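Local coordinates for protein putative P450-like enzyme (Streptomyces himastatinicus ATCC 53653, PDB 5Z9J) that binds heme and probably acts as a cytochrome P450 monooxygenase in bacterial secondary metabolism, at residues S121-V126 against P369-D374; D207-L212 against S225-I230. One frame throughout, in Å; residues are numbered along the deposited sequence.

Contact 1: S121-V126 against P369-D374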
ATOM      1  N   SER A 121       3.506  -5.328  29.104  1.00 42.85           N
ATOM      2  CA  SER A 121       4.888  -5.713  28.860  1.00 42.60           C
ATOM      3  C   SER A 121       5.015  -6.543  27.576  1.00 42.29           C
ATOM      4  O   SER A 121       6.115  -6.701  27.020  1.00 42.20           O
ATOM      5  CB  SER A 121       5.413  -6.469  30.063  1.00 44.29           C
ATOM      6  OG  SER A 121       4.912  -7.785  30.080  1.00 45.10           O
ATOM      7  N   GLN A 122       3.877  -7.059  27.102  1.00 41.94           N
ATOM      8  CA  GLN A 122       3.818  -7.886  25.894  1.00 41.57           C
ATOM      9  C   GLN A 122       2.613  -7.469  25.102  1.00 38.86           C
ATOM     10  O   GLN A 122       1.543  -7.293  25.694  1.00 38.89           O
ATOM     11  CB  GLN A 122       3.698  -9.369  26.231  1.00 45.94           C
ATOM     12  CG  GLN A 122       4.815  -9.905  27.067  1.00 50.84           C
ATOM     13  CD  GLN A 122       4.535 -11.310  27.547  1.00 55.40           C
ATOM     14  OE1 GLN A 122       3.458 -11.593  28.069  1.00 56.65           O
ATOM     15  NE2 GLN A 122       5.514 -12.189  27.408  1.00 57.36           N
ATOM     16  N   PHE A 123       2.770  -7.269  23.792  1.00 36.27           N
ATOM     17  CA  PHE A 123       1.617  -6.941  22.949  1.00 34.30           C
ATOM     18  C   PHE A 123       1.877  -7.085  21.460  1.00 32.27           C
ATOM     19  O   PHE A 123       3.020  -7.385  21.022  1.00 29.25           O
ATOM     20  CB  PHE A 123       1.124  -5.525  23.254  1.00 33.10           C
ATOM     21  CG  PHE A 123       2.157  -4.453  23.029  1.00 31.11           C
ATOM     22  CD1 PHE A 123       2.183  -3.745  21.847  1.00 28.52           C
ATOM     23  CD2 PHE A 123       3.087  -4.142  24.011  1.00 32.14           C
ATOM     24  CE1 PHE A 123       3.135  -2.755  21.635  1.00 28.06           C
ATOM     25  CE2 PHE A 123       4.016  -3.151  23.807  1.00 30.37           C
ATOM     26  CZ  PHE A 123       4.039  -2.460  22.611  1.00 28.99           C
ATOM     27  N   ASP A 124       0.816  -6.935  20.667  1.00 28.78           N
ATOM     28  CA  ASP A 124       0.989  -6.936  19.207  1.00 29.17           C
ATOM     29  C   ASP A 124       1.162  -5.533  18.662  1.00 29.20           C
ATOM     30  O   ASP A 124       0.217  -4.718  18.632  1.00 26.08           O
ATOM     31  CB  ASP A 124      -0.170  -7.636  18.490  1.00 30.39           C
ATOM     32  CG  ASP A 124      -0.027  -7.633  16.960  1.00 31.73           C
ATOM     33  OD1 ASP A 124       1.075  -7.410  16.416  1.00 30.43           O
ATOM     34  OD2 ASP A 124      -1.042  -7.912  16.295  1.00 35.27           O
ATOM     35  N   LEU A 125       2.382  -5.274  18.225  1.00 25.79           N
ATOM     36  CA  LEU A 125       2.773  -3.975  17.680  1.00 31.63           C
ATOM     37  C   LEU A 125       1.913  -3.553  16.498  1.00 29.73           C
ATOM     38  O   LEU A 125       1.641  -2.366  16.315  1.00 30.16           O
ATOM     39  CB  LEU A 125       4.240  -4.006  17.239  1.00 24.75           C
ATOM     40  CG  LEU A 125       4.839  -2.642  16.875  1.00 25.10           C
ATOM     41  CD1 LEU A 125       4.818  -1.707  18.081  1.00 25.03           C
ATOM     42  CD2 LEU A 125       6.251  -2.764  16.346  1.00 24.28           C
ATOM     43  N   VAL A 126       1.519  -4.512  15.661  1.00 28.20           N
ATOM     44  CA  VAL A 126       0.651  -4.174  14.530  1.00 27.73           C
ATOM     45  C   VAL A 126      -0.730  -3.748  15.043  1.00 29.18           C
ATOM     46  O   VAL A 126      -1.244  -2.637  14.783  1.00 30.18           O
ATOM     47  CB  VAL A 126       0.500  -5.374  13.549  1.00 25.30           C
ATOM     48  CG1 VAL A 126      -0.419  -5.008  12.422  1.00 24.08           C
ATOM     49  CG2 VAL A 126       1.871  -5.767  12.996  1.00 23.35           C
ATOM     50  N   PRO A 369      13.055   1.578  24.080  1.00 32.26           N
ATOM     51  CA  PRO A 369      14.346   1.183  23.524  1.00 33.86           C
ATOM     52  C   PRO A 369      14.624  -0.303  23.728  1.00 36.49           C
ATOM     53  O   PRO A 369      15.512  -0.840  23.074  1.00 35.80           O
ATOM     54  CB  PRO A 369      15.341   2.050  24.317  1.00 34.30           C
ATOM     55  CG  PRO A 369      14.657   2.301  25.614  1.00 34.53           C
ATOM     56  CD  PRO A 369      13.208   2.410  25.291  1.00 32.97           C
ATOM     57  N   THR A 370      13.897  -0.934  24.654  1.00 38.65           N
ATOM     58  CA  THR A 370      14.090  -2.355  24.957  1.00 39.11           C
ATOM     59  C   THR A 370      13.156  -3.226  24.136  1.00 37.00           C
ATOM     60  O   THR A 370      13.225  -4.451  24.231  1.00 36.01           O
ATOM     61  CB  THR A 370      13.876  -2.680  26.456  1.00 41.10           C
ATOM     62  OG1 THR A 370      12.505  -2.477  26.807  1.00 43.08           O
ATOM     63  CG2 THR A 370      14.767  -1.816  27.331  1.00 40.43           C
ATOM     64  N   LEU A 371      12.280  -2.595  23.342  1.00 35.74           N
ATOM     65  CA  LEU A 371      11.335  -3.321  22.506  1.00 35.34           C
ATOM     66  C   LEU A 371      12.075  -4.386  21.676  1.00 34.37           C
ATOM     67  O   LEU A 371      13.095  -4.096  21.062  1.00 32.55           O
ATOM     68  CB  LEU A 371      10.594  -2.360  21.596  1.00 35.63           C
ATOM     69  CG  LEU A 371       9.327  -2.900  20.966  1.00 37.18           C
ATOM     70  CD1 LEU A 371       8.275  -2.963  22.044  1.00 38.80           C
ATOM     71  CD2 LEU A 371       8.870  -2.008  19.839  1.00 36.22           C
ATOM     72  N   ARG A 372      11.569  -5.626  21.715  1.00 34.71           N
ATOM     73  CA  ARG A 372      12.157  -6.752  20.970  1.00 35.73           C
ATOM     74  C   ARG A 372      11.067  -7.639  20.389  1.00 36.34           C
ATOM     75  O   ARG A 372       9.960  -7.699  20.933  1.00 36.23           O
ATOM     76  CB  ARG A 372      13.007  -7.623  21.908  1.00 35.82           C
ATOM     77  CG  ARG A 372      14.345  -7.077  22.262  1.00 37.75           C
ATOM     78  CD  ARG A 372      14.911  -7.745  23.543  1.00 55.32           C
ATOM     79  NE  ARG A 372      14.544  -9.157  23.684  1.00 55.05           N
ATOM     80  CZ  ARG A 372      13.782  -9.645  24.664  1.00 53.94           C
ATOM     81  NH1 ARG A 372      13.299  -8.826  25.586  1.00 54.72           N
ATOM     82  NH2 ARG A 372      13.498 -10.943  24.723  1.00 52.60           N
ATOM     83  N   ALA A 373      11.389  -8.397  19.354  1.00 36.47           N
ATOM     84  CA  ALA A 373      10.434  -9.380  18.859  1.00 36.95           C
ATOM     85  C   ALA A 373      10.330 -10.478  19.918  1.00 37.75           C
ATOM     86  O   ALA A 373      11.333 -10.877  20.481  1.00 37.61           O
ATOM     87  CB  ALA A 373      10.856  -9.944  17.483  1.00 36.45           C
ATOM     88  N   ASP A 374       9.101 -10.889  20.236  1.00 39.34           N
ATOM     89  CA  ASP A 374       8.822 -11.909  21.248  1.00 41.71           C
ATOM     90  C   ASP A 374       9.321 -13.252  20.728  1.00 42.91           C
ATOM     91  O   ASP A 374       8.773 -13.782  19.768  1.00 40.70           O
ATOM     92  CB  ASP A 374       7.314 -11.980  21.555  1.00 42.20           C
ATOM     93  CG  ASP A 374       6.992 -12.817  22.821  1.00 37.24           C
ATOM     94  OD1 ASP A 374       7.917 -13.469  23.350  1.00 36.09           O
ATOM     95  OD2 ASP A 374       5.799 -12.848  23.245  1.00 36.78           O
TER
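Leu371 reaches across to Phe123 and Leu125 with its two methyl branches, one for each partner. Its CD1 lies 4.3 Å from Phe123 CZ, meeting the ring obliquely, while its CD2 lies 4.4 Å from Leu125 CD1. The Leu371 CG stands anti to the backbone N (chi1 -163°), which sends the fork toward 121-126. Phe123 starts out the other way: it leaves its backbone away from 369-374, but CG sits between the backbone N and the carbonyl carbon (chi1 59°), and the far end of the ring comes back to the leucine. Phe123 and Leu371 also rest on Val395, and Leu125 on Met250 of helix 240-255.

No backbone bond joins the two segments directly. Strands 122-124 and 372-373 are the outer members of a three-stranded antiparallel sheet, the β3 sheet of the P450 fold, and strand 392-396 runs between them and pairs with both.

Polar contact is slight. Gln122 NE2 comes within 4.2 Å of Asp374 OD2, too long for a hydrogen bond, on the other face of the sheet from the apolar group. Asp124 instead serves its own segment as N-cap of helix 125-130. Val126 N donates to Asp124 OD1 over 3.0 Å, from well above the carboxylate plane, and Leu393 N bonds to the same oxygen, so strand 392-396 helps to fix the cap.

With 141 Å² buried in total and no hydrogen bond across, the two segments are held to each other mainly by apolar packing, with a long polar approach at the rim, while directional bonding passes through strand 392-396.

Contact 2: D207-L212 against S225-I230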
ATOM      1  N   ASP A 207     -10.109  19.863   6.022  1.00 47.84           N
ATOM      2  CA  ASP A 207      -9.901  18.481   5.633  1.00 44.27           C
ATOM      3  C   ASP A 207      -9.974  18.289   4.133  1.00 42.18           C
ATOM      4  O   ASP A 207     -10.311  19.203   3.389  1.00 42.20           O
ATOM      5  CB  ASP A 207     -10.928  17.604   6.319  1.00 44.20           C
ATOM      6  CG  ASP A 207     -12.346  18.090   6.056  1.00 46.29           C
ATOM      7  OD1 ASP A 207     -12.652  18.463   4.909  1.00 46.11           O
ATOM      8  OD2 ASP A 207     -13.156  18.108   6.999  1.00 47.51           O
ATOM      9  N   LEU A 208      -9.681  17.073   3.708  1.00 40.43           N
ATOM     10  CA  LEU A 208      -9.597  16.730   2.298  1.00 41.48           C
ATOM     11  C   LEU A 208     -10.971  16.704   1.585  1.00 43.81           C
ATOM     12  O   LEU A 208     -11.073  17.048   0.404  1.00 44.26           O
ATOM     13  CB  LEU A 208      -8.894  15.396   2.159  1.00 40.87           C
ATOM     14  CG  LEU A 208      -8.254  15.247   0.789  1.00 42.90           C
ATOM     15  CD1 LEU A 208      -7.021  16.102   0.776  1.00 43.35           C
ATOM     16  CD2 LEU A 208      -7.909  13.793   0.557  1.00 43.21           C
ATOM     17  N   ILE A 209     -12.001  16.251   2.299  1.00 44.52           N
ATOM     18  CA  ILE A 209     -13.371  16.207   1.777  1.00 45.88           C
ATOM     19  C   ILE A 209     -13.862  17.601   1.413  1.00 46.93           C
ATOM     20  O   ILE A 209     -14.527  17.803   0.385  1.00 47.76           O
ATOM     21  CB  ILE A 209     -14.356  15.577   2.789  1.00 46.86           C
ATOM     22  CG1 ILE A 209     -14.030  14.104   2.965  1.00 47.37           C
ATOM     23  CG2 ILE A 209     -15.813  15.755   2.340  1.00 47.68           C
ATOM     24  CD1 ILE A 209     -14.188  13.307   1.683  1.00 47.95           C
ATOM     25  N   SER A 210     -13.552  18.557   2.281  1.00 47.03           N
ATOM     26  CA  SER A 210     -13.921  19.940   2.046  1.00 49.81           C
ATOM     27  C   SER A 210     -13.307  20.439   0.763  1.00 50.40           C
ATOM     28  O   SER A 210     -13.914  21.215   0.034  1.00 50.91           O
ATOM     29  CB  SER A 210     -13.467  20.827   3.199  1.00 51.22           C
ATOM     30  OG  SER A 210     -13.233  22.130   2.722  1.00 53.88           O
ATOM     31  N   GLN A 211     -12.101  19.962   0.482  1.00 51.22           N
ATOM     32  CA  GLN A 211     -11.409  20.341  -0.728  1.00 52.89           C
ATOM     33  C   GLN A 211     -12.031  19.649  -1.940  1.00 53.76           C
ATOM     34  O   GLN A 211     -12.186  20.259  -3.001  1.00 56.33           O
ATOM     35  CB  GLN A 211      -9.931  19.949  -0.629  1.00 53.49           C
ATOM     36  CG  GLN A 211      -9.089  20.749   0.363  1.00 54.97           C
ATOM     37  CD  GLN A 211      -8.894  22.193  -0.055  1.00 57.31           C
ATOM     38  OE1 GLN A 211      -8.135  22.478  -0.982  1.00 58.85           O
ATOM     39  NE2 GLN A 211      -9.579  23.107   0.619  1.00 57.17           N
ATOM     40  N   LEU A 212     -12.448  18.394  -1.758  1.00 52.50           N
ATOM     41  CA  LEU A 212     -13.042  17.615  -2.846  1.00 52.01           C
ATOM     42  C   LEU A 212     -14.433  18.083  -3.354  1.00 48.69           C
ATOM     43  O   LEU A 212     -14.727  17.994  -4.550  1.00 47.41           O
ATOM     44  CB  LEU A 212     -13.131  16.139  -2.437  1.00 48.76           C
ATOM     45  CG  LEU A 212     -11.804  15.379  -2.356  1.00 46.56           C
ATOM     46  CD1 LEU A 212     -11.995  13.912  -1.923  1.00 45.56           C
ATOM     47  CD2 LEU A 212     -11.013  15.486  -3.648  1.00 45.43           C
ATOM     48  N   SER A 225     -19.954   9.119  -6.335  1.00 45.74           N
ATOM     49  CA  SER A 225     -19.154   7.961  -6.703  1.00 45.51           C
ATOM     50  C   SER A 225     -17.669   8.347  -6.885  1.00 42.56           C
ATOM     51  O   SER A 225     -16.758   7.639  -6.449  1.00 40.36           O
ATOM     52  CB  SER A 225     -19.732   7.305  -7.969  1.00 48.46           C
ATOM     53  OG  SER A 225     -19.025   6.122  -8.299  1.00 49.31           O
ATOM     54  N   GLN A 226     -17.421   9.506  -7.471  1.00 41.98           N
ATOM     55  CA  GLN A 226     -16.050   9.965  -7.604  1.00 38.73           C
ATOM     56  C   GLN A 226     -15.405  10.229  -6.241  1.00 37.42           C
ATOM     57  O   GLN A 226     -14.266   9.814  -5.991  1.00 34.42           O
ATOM     58  CB  GLN A 226     -16.004  11.219  -8.460  1.00 38.30           C
ATOM     59  CG  GLN A 226     -16.354  10.927  -9.913  1.00 38.96           C
ATOM     60  CD  GLN A 226     -16.409  12.171 -10.780  1.00 40.27           C
ATOM     61  OE1 GLN A 226     -17.166  13.113 -10.502  1.00 41.53           O
ATOM     62  NE2 GLN A 226     -15.578  12.196 -11.821  1.00 39.05           N
ATOM     63  N   ILE A 227     -16.119  10.942  -5.377  1.00 38.62           N
ATOM     64  CA  ILE A 227     -15.624  11.235  -4.043  1.00 37.76           C
ATOM     65  C   ILE A 227     -15.435   9.960  -3.227  1.00 35.59           C
ATOM     66  O   ILE A 227     -14.429   9.801  -2.553  1.00 34.25           O
ATOM     67  CB  ILE A 227     -16.573  12.202  -3.341  1.00 38.95           C
ATOM     68  CG1 ILE A 227     -16.470  13.561  -4.032  1.00 40.21           C
ATOM     69  CG2 ILE A 227     -16.273  12.293  -1.819  1.00 34.92           C
ATOM     70  CD1 ILE A 227     -17.395  14.627  -3.474  1.00 41.63           C
ATOM     71  N   SER A 228     -16.395   9.041  -3.313  1.00 35.38           N
ATOM     72  CA  SER A 228     -16.305   7.782  -2.579  1.00 33.07           C
ATOM     73  C   SER A 228     -15.103   6.945  -3.076  1.00 32.29           C
ATOM     74  O   SER A 228     -14.294   6.439  -2.288  1.00 30.99           O
ATOM     75  CB  SER A 228     -17.611   6.994  -2.723  1.00 32.57           C
ATOM     76  OG  SER A 228     -17.666   5.896  -1.833  1.00 34.00           O
ATOM     77  N   ASN A 229     -14.938   6.854  -4.383  1.00 33.50           N
ATOM     78  CA  ASN A 229     -13.839   6.034  -4.903  1.00 33.62           C
ATOM     79  C   ASN A 229     -12.473   6.649  -4.630  1.00 31.28           C
ATOM     80  O   ASN A 229     -11.511   5.929  -4.397  1.00 32.55           O
ATOM     81  CB  ASN A 229     -14.061   5.781  -6.387  1.00 36.76           C
ATOM     82  CG  ASN A 229     -15.296   4.918  -6.633  1.00 38.10           C
ATOM     83  OD1 ASN A 229     -15.526   3.921  -5.928  1.00 38.92           O
ATOM     84  ND2 ASN A 229     -16.100   5.305  -7.615  1.00 38.33           N
ATOM     85  N   ILE A 230     -12.384   7.976  -4.581  1.00 30.68           N
ATOM     86  CA  ILE A 230     -11.135   8.600  -4.194  1.00 30.06           C
ATOM     87  C   ILE A 230     -10.843   8.348  -2.717  1.00 30.50           C
ATOM     88  O   ILE A 230      -9.749   7.873  -2.385  1.00 30.43           O
ATOM     89  CB  ILE A 230     -11.144  10.105  -4.492  1.00 30.52           C
ATOM     90  CG1 ILE A 230     -11.078  10.328  -6.016  1.00 31.31           C
ATOM     91  CG2 ILE A 230      -9.977  10.823  -3.789  1.00 27.68           C
ATOM     92  CD1 ILE A 230     -11.438  11.756  -6.447  1.00 31.37           C
TER
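This is antiparallel helix packing in the P450 fold: the short αH helix, 208-214, lies against the N-terminal half of the αI helix, 224-238, with a small β-hairpin linking them. Ile209 and Leu212 meet Ile227 and Ile230 in a buried contact made almost entirely by aliphatic side chains. The local axes come no closer than 11.3 Å and their directions differ by 148°, so the gap is bridged by the ends of those side chains; 198 Å² is buried between the two segments.

Two methyl pairs make the closest side-chain contacts. Leu212 CD1 lies 4.1 Å from Ile230 CG2, and Ile209 CD1 lies 4.2 Å from Ile227 CG2; in each pair the two side chains cross at a slant. Ile209 leaves its helix without aiming at 225-230; with chi2 at -62° the chain folds round so that CD1 nevertheless arrives there. Leu212 and Ile227 have the nearest CA atoms across the contact, 7.0 Å apart, and Ile227 CD1 lies 4.4 Å from Leu212 O.

Neighbouring elements close the sides. Ile209 touches Ser200 of helix 172-202 and Leu142, while Ile230 touches Val90 of helix 82-93, which also carries the heme-binding residues His83 and Arg87. The side chain of Ile230 is about 7 Å from the heme, so the packing borders the cofactor without belonging to its first shell.

Where the αH helix starts, Asp207 is the N-cap: Ser210 N donates to Asp207 OD1 over 2.8 Å at an N-H...O angle of 154°, approaching the oxygen nearly along its C-O axis.

Contact 2 belongs to the interior, all its touching residues buried, with Ile230 the one that comes near the heme, whereas contact 1 is only partly buried, nearer the surface and away from the annotated sites. Their centres are 37 Å apart and they do not touch. Helix 224-238 and helix 240-255, the latter reached by Leu125 in contact 1, follow one another in the chain, so each contact touches a different half of the long αI helix. Both use methyl groups across the interface and an aspartate N-cap within the first segment. Contact 1 adds an aromatic ring and a polar fringe, as befits strand edges near solvent; contact 2 is almost all aliphatic, between two helices.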